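Local atomic coordinates of amicyanin (Paracoccus versutus, PDB entry 1ID2), a protein that carries electrons through a type 1 blue copper site held in a small beta-barrel of the plastocyanin/azurin family. Residues W46-G49 / P53-V56. Sequence-based numbering, arbitrary orientation.
Sequences WVNG and PHNV. With CU (copper (II) ion), chain D.
V56 rests a single methyl on the indole of W46: CG2 sits 3.6 Å from the centroid of the five-membered ring, only 13° off its normal, a CH-pi contact over the face. A branched, wholly apolar side chain suits a broad aromatic face, and with CG1 anti to the backbone N (chi1 171°) it is CG2 that meets the ring. Two residues along, OD1 of N48 comes 3.4 Å from CD2 of H54, at the edge of the imidazole and in its plane, while the amide is turned 65° against the ring. No hydrogen bond crosses between the segments; the N48 amide is instead fixed by its neighbours: OD1 accepts from the backbone N of E50, and ND2 donates to the carbonyls of M52 and M73. Such an amide can both donate and accept, which suits a buried place beside a loop. Histidine suits its place because ND1 can bind copper, at 2.0 Å, while NE2 hydrogen-bonds to E50, which helps fix the ring's rotation. Beyond the two segments, the wide indole of W46 also meets Y91 edge-to-face and touches V24 and I81. With an alanine at this place the methyl of V56 would probably face a gap and Y91 would lose this edge-to-face contact. Strand 43-48 thus backs the loop that brings H54 to the copper, where C93, H96 and M99 complete the type 1 site of the cupredoxin fold.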
loop_
_atom_site.group_PDB
_atom_site.type_symbol
_atom_site.label_atom_id
_atom_site.label_comp_id
_atom_site.label_asym_id
_atom_site.label_seq_id
_atom_site.Cartn_x
_atom_site.Cartn_y
_atom_site.Cartn_z
ATOM N N TRP A 46 2.721 1.802 -3.869
ATOM C CA TRP A 46 1.710 2.830 -4.042
ATOM C C TRP A 46 2.484 4.086 -4.337
ATOM O O TRP A 46 3.568 4.259 -3.805
ATOM C CB TRP A 46 0.907 3.030 -2.757
ATOM C CG TRP A 46 -0.097 1.959 -2.517
ATOM C CD1 TRP A 46 -1.408 1.967 -2.890
ATOM C CD2 TRP A 46 0.144 0.686 -1.891
ATOM N NE1 TRP A 46 -1.991 0.775 -2.555
ATOM C CE2 TRP A 46 -1.068 -0.024 -1.948
ATOM C CE3 TRP A 46 1.260 0.098 -1.285
ATOM C CZ2 TRP A 46 -1.183 -1.319 -1.413
ATOM C CZ3 TRP A 46 1.138 -1.179 -0.760
ATOM C CH2 TRP A 46 -0.074 -1.871 -0.825
ATOM N N VAL A 47 1.994 4.889 -5.274
ATOM C CA VAL A 47 2.637 6.164 -5.614
ATOM C C VAL A 47 1.579 7.267 -5.609
ATOM O O VAL A 47 0.565 7.196 -6.300
ATOM C CB VAL A 47 3.305 6.126 -7.026
ATOM C CG1 VAL A 47 3.922 7.478 -7.351
ATOM C CG2 VAL A 47 4.372 5.038 -7.085
ATOM N N ASN A 48 1.792 8.266 -4.769
ATOM C CA ASN A 48 0.878 9.371 -4.649
ATOM C C ASN A 48 1.162 10.420 -5.724
ATOM O O ASN A 48 2.279 10.947 -5.805
ATOM C CB ASN A 48 1.006 10.010 -3.255
ATOM C CG ASN A 48 -0.044 11.092 -3.020
ATOM O OD1 ASN A 48 -0.985 11.202 -3.779
ATOM N ND2 ASN A 48 0.123 11.885 -1.966
ATOM N N GLY A 49 0.165 10.697 -6.549
ATOM C CA GLY A 49 0.343 11.654 -7.611
ATOM C C GLY A 49 -0.017 13.074 -7.222
ATOM O O GLY A 49 0.245 13.987 -7.992
ATOM N N PRO A 53 -1.812 14.459 1.156
ATOM C CA PRO A 53 -1.047 13.281 1.556
ATOM C C PRO A 53 -1.964 12.085 1.755
ATOM O O PRO A 53 -3.098 12.229 2.208
ATOM C CB PRO A 53 -0.358 13.732 2.846
ATOM C CG PRO A 53 -0.377 15.252 2.758
ATOM C CD PRO A 53 -1.710 15.539 2.148
ATOM N N HIS A 54 -1.449 10.905 1.437
ATOM C CA HIS A 54 -2.203 9.666 1.499
ATOM C C HIS A 54 -1.289 8.581 2.048
ATOM O O HIS A 54 -0.073 8.670 1.890
ATOM C CB HIS A 54 -2.698 9.282 0.114
ATOM C CG HIS A 54 -3.681 10.262 -0.474
ATOM N ND1 HIS A 54 -4.913 10.481 0.089
ATOM C CD2 HIS A 54 -3.609 10.941 -1.642
ATOM C CE1 HIS A 54 -5.554 11.283 -0.740
ATOM N NE2 HIS A 54 -4.817 11.591 -1.797
ATOM N N ASN A 55 -1.837 7.668 2.841
ATOM C CA ASN A 55 -1.065 6.508 3.285
ATOM C C ASN A 55 -1.804 5.211 2.984
ATOM O O ASN A 55 -2.777 5.215 2.210
ATOM C CB ASN A 55 -0.720 6.597 4.782
ATOM C CG ASN A 55 -1.894 6.253 5.684
ATOM O OD1 ASN A 55 -3.032 6.416 5.292
ATOM N ND2 ASN A 55 -1.614 5.874 6.931
ATOM N N VAL A 56 -1.208 4.094 3.413
ATOM C CA VAL A 56 -1.838 2.769 3.316
ATOM C C VAL A 56 -1.935 2.211 4.724
ATOM O O VAL A 56 -0.951 2.281 5.465
ATOM C CB VAL A 56 -0.990 1.807 2.421
ATOM C CG1 VAL A 56 -1.509 0.384 2.498
ATOM C CG2 VAL A 56 -1.062 2.264 0.990
HETATM CU CU CU D . -5.906 9.613 1.618
#